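Long-range contacts in DR2417 (PDB 4XWW), which degrades RNA, probably as a 5'-3' exonuclease with possible endonuclease activity, using a metallo-beta-lactamase-type metal centre, and probably takes part in rRNA maturation: residues E477-T483 and N550-M556; P166-V170 and G202-L206. All blocks are in the same frame, centred on the assembly; numbering follows the deposited sequence.

Both contacts pair parallel strands, and in each at least one strand starts just after a helix, but they lie on opposite sides of the chain's centre, their own centres about 59 Å apart. Contact 1 is the larger and more fully buried: two strands of the C-terminal domain run side by side through five bridges, with a ladder of backbone bonds and aliphatic side chains on both faces, one face meeting the second subunit. Contact 2, in the metallo-beta-lactamase domain, is partly buried and is the start of a pairing; two bound waters fill in where the chains diverge, and no other protein chain touches it. They share no helix or strand.

Contact 1: residues E477-T483 and N550-M556; sequences EGLLILT and NPVLIPM
The carbonyl O of Leu-482 is held by two neighbours on the other strand: Met-556 N donates a hydrogen bond of 2.7 Å, and the CA-H of Pro-555 adds a C-H...O contact, Pro-555 CA lying 3.0 Å from Leu-482 O. Proline has no N-H to give, but in a parallel ladder the bonds skip alternate residues of each strand, and the N of Pro-555 falls on the side turned away from 479-483. The ladder climbs from Val-552 N to Gly-478 O, through Leu-480 N to Val-552 O (2.8 Å, 168° at the hydrogen) and on to Met-556.

This is the parallel edge of the three-stranded sheet of the C-terminal domain, with 479-485 in the middle. Gly-478, with positive phi, turns the chain out of helix 465-477. Just before it, Glu-477 bends at chi2 (-74°) and folds over the Asn-550 backbone, whose N meets Glu-477 OE1 at 3.2 Å from above the carboxylate plane. Glu-477 O is buried without a hydrogen-bond partner; the CA-H of Pro-551 makes a C-H...O contact with it.

On one face, Leu-553 CD2 lies against Leu-480 CB (3.8 Å) and Leu-482 CD1 (3.9 Å), and Leu-553 also touches Tyr-536 of helix 528-547. On the other, Leu-479 CB meets Val-552 CG1 at 3.8 Å. Further along, Thr-483 and Met-556 lie side by side; the bend at chi3 (-43°) brings Met-556 CE to 3.6 Å from Thr-483 CB. This second face packs on the other subunit, where Leu-479 touches Leu-479 of that chain and Met-556 touches its Thr-483.

Contact 2: residues P166-V170 and G202-L206; sequences PVGDV and GVLLL
The two backbones come in at a steep 77° and pair in one parallel bridge, Val-170 with Leu-205. Leu-204 has helical backbone angles, and this kink turns two successive N-H groups toward Asp-169 O: Leu-205 N reaches it in the carbonyl plane at 3.3 Å, nearly straight at 164°, while the bond from Leu-204 N is weak. Where the chains part, water takes over. One water links Asp-169 N (2.9 Å) to Gly-202 O; a second lies 2.7 Å from Asp-169 OD2 and also within bonding distance of Gly-202 O, though it has more acceptors around it than protons to give.

Val-170 and Leu-205 lie alongside each other, Val-170 CG1 4.0 Å from Leu-205 CD2. Leu-204, with CG trans to its own N (chi1 180°), points across to 166-170, and its CD2 lies 3.7 Å from Val-167 CG2; those two side chains cross at about a right angle.

The pairing closes a beta-alpha-beta unit of strand 168-172, helix 192-201 and strand 205-209, whose two strands are neighbours in one of the two large sheets of the metallo-beta-lactamase fold. Val-170, Leu-204 and Leu-205 pack on Leu-437 of strand 433-438, in the other large sheet, while Val-203 touches Thr-394 of helix 384-394.

Contact 1: residues E477-T483 and N550-M556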
ATOM      1  N   GLU A 477      -5.222  18.366  -5.011  1.00 41.46           N
ATOM      2  CA  GLU A 477      -5.435  19.439  -5.971  1.00 47.35           C
ATOM      3  C   GLU A 477      -4.682  20.717  -5.626  1.00 49.26           C
ATOM      4  O   GLU A 477      -4.638  21.647  -6.433  1.00 51.71           O
ATOM      5  CB  GLU A 477      -6.932  19.731  -6.087  1.00 43.57           C
ATOM      6  CG  GLU A 477      -7.763  18.534  -6.537  1.00 50.47           C
ATOM      7  CD  GLU A 477      -7.592  18.213  -8.014  1.00 53.41           C
ATOM      8  OE1 GLU A 477      -6.988  19.033  -8.735  1.00 49.17           O
ATOM      9  OE2 GLU A 477      -8.068  17.143  -8.453  1.00 55.64           O
ATOM     10  N   GLY A 478      -4.080  20.761  -4.440  1.00 43.91           N
ATOM     11  CA  GLY A 478      -3.425  21.975  -3.979  1.00 47.24           C
ATOM     12  C   GLY A 478      -4.487  23.035  -3.741  1.00 53.38           C
ATOM     13  O   GLY A 478      -5.676  22.724  -3.745  1.00 55.36           O
ATOM     14  N   LEU A 479      -4.094  24.287  -3.539  1.00 53.03           N
ATOM     15  CA  LEU A 479      -5.114  25.305  -3.318  1.00 52.61           C
ATOM     16  C   LEU A 479      -4.868  26.634  -4.020  1.00 57.72           C
ATOM     17  O   LEU A 479      -3.735  27.010  -4.326  1.00 62.13           O
ATOM     18  CB  LEU A 479      -5.286  25.578  -1.823  1.00 58.35           C
ATOM     19  CG  LEU A 479      -4.286  26.566  -1.233  1.00 54.86           C
ATOM     20  CD1 LEU A 479      -4.887  27.281  -0.066  1.00 50.21           C
ATOM     21  CD2 LEU A 479      -3.078  25.802  -0.801  1.00 55.55           C
ATOM     22  N   LEU A 480      -5.973  27.334  -4.258  1.00 53.42           N
ATOM     23  CA  LEU A 480      -5.963  28.698  -4.765  1.00 60.05           C
ATOM     24  C   LEU A 480      -6.842  29.568  -3.885  1.00 59.86           C
ATOM     25  O   LEU A 480      -8.055  29.365  -3.810  1.00 54.84           O
ATOM     26  CB  LEU A 480      -6.447  28.745  -6.214  1.00 60.95           C
ATOM     27  CG  LEU A 480      -5.315  28.669  -7.234  1.00 63.23           C
ATOM     28  CD1 LEU A 480      -5.842  28.696  -8.660  1.00 59.26           C
ATOM     29  CD2 LEU A 480      -4.387  29.834  -6.983  1.00 62.04           C
ATOM     30  N   ILE A 481      -6.229  30.523  -3.198  1.00 57.97           N
ATOM     31  CA  ILE A 481      -7.004  31.478  -2.427  1.00 62.84           C
ATOM     32  C   ILE A 481      -7.161  32.778  -3.221  1.00 67.87           C
ATOM     33  O   ILE A 481      -6.194  33.500  -3.476  1.00 74.25           O
ATOM     34  CB  ILE A 481      -6.373  31.745  -1.037  1.00 70.57           C
ATOM     35  CG1 ILE A 481      -6.843  33.088  -0.471  1.00 66.58           C
ATOM     36  CG2 ILE A 481      -4.865  31.647  -1.087  1.00 71.39           C
ATOM     37  CD1 ILE A 481      -8.047  32.961   0.430  1.00 58.02           C
ATOM     38  N   LEU A 482      -8.394  33.044  -3.638  1.00 66.31           N
ATOM     39  CA  LEU A 482      -8.715  34.238  -4.401  1.00 69.19           C
ATOM     40  C   LEU A 482      -9.400  35.257  -3.518  1.00 74.87           C
ATOM     41  O   LEU A 482     -10.498  35.021  -3.027  1.00 74.20           O
ATOM     42  CB  LEU A 482      -9.628  33.911  -5.577  1.00 73.72           C
ATOM     43  CG  LEU A 482      -9.439  32.600  -6.330  1.00 70.88           C
ATOM     44  CD1 LEU A 482     -10.804  32.066  -6.704  1.00 74.10           C
ATOM     45  CD2 LEU A 482      -8.604  32.829  -7.569  1.00 67.14           C
ATOM     46  N   THR A 483      -8.765  36.401  -3.320  1.00 75.93           N
ATOM     47  CA  THR A 483      -9.404  37.455  -2.555  1.00 76.48           C
ATOM     48  C   THR A 483      -9.695  38.650  -3.455  1.00 72.26           C
ATOM     49  O   THR A 483      -8.812  39.141  -4.153  1.00 72.55           O
ATOM     50  CB  THR A 483      -8.548  37.883  -1.353  1.00 75.69           C
ATOM     51  OG1 THR A 483      -8.181  39.261  -1.481  1.00 76.72           O
ATOM     52  CG2 THR A 483      -7.296  37.009  -1.245  1.00 65.28           C
ATOM     53  N   ASN A 550      -9.122  20.616 -10.539  1.00 51.98           N
ATOM     54  CA  ASN A 550     -10.068  21.256  -9.640  1.00 56.44           C
ATOM     55  C   ASN A 550      -9.410  21.599  -8.310  1.00 53.73           C
ATOM     56  O   ASN A 550      -9.713  20.974  -7.292  1.00 54.60           O
ATOM     57  CB  ASN A 550     -11.278  20.349  -9.407  1.00 60.07           C
ATOM     58  CG  ASN A 550     -11.982  19.972 -10.697  1.00 67.22           C
ATOM     59  OD1 ASN A 550     -12.911  20.655 -11.132  1.00 68.90           O
ATOM     60  ND2 ASN A 550     -11.539  18.882 -11.318  1.00 68.39           N
ATOM     61  N   PRO A 551      -8.497  22.585  -8.311  1.00 46.85           N
ATOM     62  CA  PRO A 551      -7.819  22.958  -7.066  1.00 49.78           C
ATOM     63  C   PRO A 551      -8.809  23.403  -6.010  1.00 56.56           C
ATOM     64  O   PRO A 551      -9.852  23.938  -6.367  1.00 60.39           O
ATOM     65  CB  PRO A 551      -6.914  24.124  -7.487  1.00 45.80           C
ATOM     66  CG  PRO A 551      -7.525  24.648  -8.741  1.00 53.79           C
ATOM     67  CD  PRO A 551      -8.075  23.436  -9.435  1.00 55.13           C
ATOM     68  N   VAL A 552      -8.500  23.164  -4.742  1.00 55.79           N
ATOM     69  CA  VAL A 552      -9.324  23.689  -3.661  1.00 57.20           C
ATOM     70  C   VAL A 552      -9.304  25.211  -3.760  1.00 64.55           C
ATOM     71  O   VAL A 552      -8.239  25.818  -3.870  1.00 69.15           O
ATOM     72  CB  VAL A 552      -8.834  23.196  -2.275  1.00 58.02           C
ATOM     73  CG1 VAL A 552      -8.820  24.323  -1.240  1.00 58.33           C
ATOM     74  CG2 VAL A 552      -9.690  22.034  -1.798  1.00 56.59           C
ATOM     75  N   LEU A 553     -10.496  25.809  -3.748  1.00 66.12           N
ATOM     76  CA  LEU A 553     -10.653  27.248  -3.943  1.00 64.80           C
ATOM     77  C   LEU A 553     -11.221  27.956  -2.727  1.00 65.79           C
ATOM     78  O   LEU A 553     -12.340  27.685  -2.309  1.00 65.83           O
ATOM     79  CB  LEU A 553     -11.595  27.509  -5.111  1.00 59.08           C
ATOM     80  CG  LEU A 553     -11.075  27.150  -6.492  1.00 66.48           C
ATOM     81  CD1 LEU A 553     -12.229  26.938  -7.455  1.00 68.58           C
ATOM     82  CD2 LEU A 553     -10.147  28.250  -6.977  1.00 63.60           C
ATOM     83  N   ILE A 554     -10.461  28.910  -2.209  1.00 64.87           N
ATOM     84  CA  ILE A 554     -10.896  29.702  -1.079  1.00 62.76           C
ATOM     85  C   ILE A 554     -11.067  31.149  -1.525  1.00 72.72           C
ATOM     86  O   ILE A 554     -10.098  31.895  -1.627  1.00 79.85           O
ATOM     87  CB  ILE A 554      -9.844  29.629   0.033  1.00 56.62           C
ATOM     88  CG1 ILE A 554      -9.793  28.213   0.605  1.00 54.25           C
ATOM     89  CG2 ILE A 554     -10.133  30.642   1.125  1.00 61.90           C
ATOM     90  CD1 ILE A 554      -8.821  28.052   1.747  1.00 54.47           C
ATOM     91  N   PRO A 555     -12.304  31.561  -1.750  1.00 70.08           N
ATOM     92  CA  PRO A 555     -12.539  32.941  -2.180  1.00 70.82           C
ATOM     93  C   PRO A 555     -12.882  33.888  -1.025  1.00 70.35           C
ATOM     94  O   PRO A 555     -13.628  33.509  -0.123  1.00 68.42           O
ATOM     95  CB  PRO A 555     -13.715  32.800  -3.147  1.00 67.37           C
ATOM     96  CG  PRO A 555     -14.482  31.637  -2.621  1.00 65.81           C
ATOM     97  CD  PRO A 555     -13.492  30.713  -1.944  1.00 68.77           C
ATOM     98  N   MET A 556     -12.330  35.103  -1.062  1.00 74.18           N
ATOM     99  CA  MET A 556     -12.606  36.138  -0.058  1.00 72.64           C
ATOM    100  C   MET A 556     -12.960  37.479  -0.718  1.00 77.42           C
ATOM    101  O   MET A 556     -12.227  37.951  -1.579  1.00 75.96           O
ATOM    102  CB  MET A 556     -11.398  36.325   0.870  1.00 69.65           C
ATOM    103  CG  MET A 556     -10.722  35.041   1.315  1.00 70.82           C
ATOM    104  SD  MET A 556      -9.526  35.298   2.644  1.00105.32           S
ATOM    105  CE  MET A 556      -8.691  36.783   2.088  1.00 73.18           C
TER

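Contact 2: residues P166-V170 and G202-L206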
ATOM      1  N   PRO A 166     -23.490 -16.049  34.603  1.00 37.39           N
ATOM      2  CA  PRO A 166     -24.719 -16.777  34.953  1.00 29.53           C
ATOM      3  C   PRO A 166     -25.379 -17.560  33.804  1.00 33.73           C
ATOM      4  O   PRO A 166     -26.203 -18.440  34.068  1.00 32.81           O
ATOM      5  CB  PRO A 166     -25.662 -15.661  35.423  1.00 29.63           C
ATOM      6  CG  PRO A 166     -24.751 -14.590  35.900  1.00 36.35           C
ATOM      7  CD  PRO A 166     -23.557 -14.632  35.010  1.00 34.95           C
ATOM      8  N   VAL A 167     -25.054 -17.251  32.553  1.00 33.85           N
ATOM      9  CA  VAL A 167     -25.706 -17.958  31.456  1.00 26.26           C
ATOM     10  C   VAL A 167     -24.820 -19.100  30.942  1.00 28.40           C
ATOM     11  O   VAL A 167     -25.258 -19.921  30.130  1.00 32.15           O
ATOM     12  CB  VAL A 167     -26.057 -17.016  30.275  1.00 38.83           C
ATOM     13  CG1 VAL A 167     -26.907 -15.841  30.745  1.00 46.78           C
ATOM     14  CG2 VAL A 167     -24.783 -16.530  29.593  1.00 38.30           C
ATOM     15  N   GLY A 168     -23.570 -19.132  31.398  1.00 27.17           N
ATOM     16  CA  GLY A 168     -22.619 -20.120  30.936  1.00 25.30           C
ATOM     17  C   GLY A 168     -21.243 -19.527  30.686  1.00 30.88           C
ATOM     18  O   GLY A 168     -20.972 -18.396  31.086  1.00 32.36           O
ATOM     19  N   ASP A 169     -20.375 -20.285  30.016  1.00 26.78           N
ATOM     20  CA  ASP A 169     -18.981 -19.870  29.850  1.00 24.19           C
ATOM     21  C   ASP A 169     -18.656 -19.315  28.475  1.00 23.82           C
ATOM     22  O   ASP A 169     -19.038 -19.892  27.467  1.00 26.11           O
ATOM     23  CB  ASP A 169     -18.027 -21.038  30.107  1.00 29.36           C
ATOM     24  CG  ASP A 169     -18.050 -21.526  31.536  1.00 30.43           C
ATOM     25  OD1 ASP A 169     -18.637 -20.857  32.408  1.00 29.93           O
ATOM     26  OD2 ASP A 169     -17.456 -22.595  31.770  1.00 34.95           O
ATOM     27  N   VAL A 170     -17.906 -18.216  28.455  1.00 21.61           N
ATOM     28  CA  VAL A 170     -17.323 -17.672  27.234  1.00 21.82           C
ATOM     29  C   VAL A 170     -15.832 -18.008  27.230  1.00 18.38           C
ATOM     30  O   VAL A 170     -15.128 -17.709  28.195  1.00 24.27           O
ATOM     31  CB  VAL A 170     -17.507 -16.137  27.141  1.00 19.77           C
ATOM     32  CG1 VAL A 170     -16.832 -15.559  25.851  1.00 23.50           C
ATOM     33  CG2 VAL A 170     -19.001 -15.747  27.234  1.00 23.16           C
ATOM     34  N   GLY A 202     -18.256 -27.491  28.768  1.00 28.81           N
ATOM     35  CA  GLY A 202     -19.237 -26.792  27.960  1.00 25.87           C
ATOM     36  C   GLY A 202     -18.787 -25.360  27.703  1.00 26.72           C
ATOM     37  O   GLY A 202     -18.605 -24.594  28.642  1.00 26.72           O
ATOM     38  N   VAL A 203     -18.560 -25.010  26.439  1.00 27.84           N
ATOM     39  CA  VAL A 203     -18.318 -23.620  26.058  1.00 23.21           C
ATOM     40  C   VAL A 203     -19.588 -23.085  25.377  1.00 25.91           C
ATOM     41  O   VAL A 203     -19.984 -23.582  24.322  1.00 26.79           O
ATOM     42  CB  VAL A 203     -17.101 -23.489  25.105  1.00 25.22           C
ATOM     43  CG1 VAL A 203     -16.955 -22.046  24.566  1.00 20.59           C
ATOM     44  CG2 VAL A 203     -15.814 -23.948  25.805  1.00 22.27           C
ATOM     45  N   LEU A 204     -20.254 -22.109  25.995  1.00 23.63           N
ATOM     46  CA  LEU A 204     -21.428 -21.490  25.365  1.00 22.51           C
ATOM     47  C   LEU A 204     -21.052 -20.625  24.159  1.00 28.19           C
ATOM     48  O   LEU A 204     -21.684 -20.691  23.090  1.00 24.74           O
ATOM     49  CB  LEU A 204     -22.189 -20.644  26.389  1.00 24.61           C
ATOM     50  CG  LEU A 204     -23.442 -19.932  25.863  1.00 31.88           C
ATOM     51  CD1 LEU A 204     -24.478 -20.948  25.400  1.00 30.47           C
ATOM     52  CD2 LEU A 204     -24.029 -19.062  26.949  1.00 27.17           C
ATOM     53  N   LEU A 205     -20.033 -19.797  24.340  1.00 22.16           N
ATOM     54  CA  LEU A 205     -19.598 -18.890  23.287  1.00 27.46           C
ATOM     55  C   LEU A 205     -18.090 -18.938  23.135  1.00 22.16           C
ATOM     56  O   LEU A 205     -17.355 -18.800  24.110  1.00 20.48           O
ATOM     57  CB  LEU A 205     -20.039 -17.457  23.588  1.00 25.42           C
ATOM     58  CG  LEU A 205     -19.476 -16.381  22.657  1.00 22.31           C
ATOM     59  CD1 LEU A 205     -20.032 -16.565  21.257  1.00 22.12           C
ATOM     60  CD2 LEU A 205     -19.837 -15.018  23.213  1.00 26.40           C
ATOM     61  N   LEU A 206     -17.640 -19.133  21.900  1.00 19.30           N
ATOM     62  CA  LEU A 206     -16.225 -18.984  21.579  1.00 17.52           C
ATOM     63  C   LEU A 206     -15.968 -17.655  20.846  1.00 21.81           C
ATOM     64  O   LEU A 206     -16.687 -17.300  19.894  1.00 21.77           O
ATOM     65  CB  LEU A 206     -15.743 -20.149  20.716  1.00 19.57           C
ATOM     66  CG  LEU A 206     -14.337 -19.978  20.113  1.00 18.57           C
ATOM     67  CD1 LEU A 206     -13.263 -20.087  21.220  1.00 19.86           C
ATOM     68  CD2 LEU A 206     -14.092 -21.020  19.026  1.00 20.14           C
TER
HETATM   69  O   HOH W   1     -15.801 -24.022  30.126  1.00 29.85           O
HETATM   70  O   HOH W   2     -21.018 -22.982  29.334  1.00 33.79           O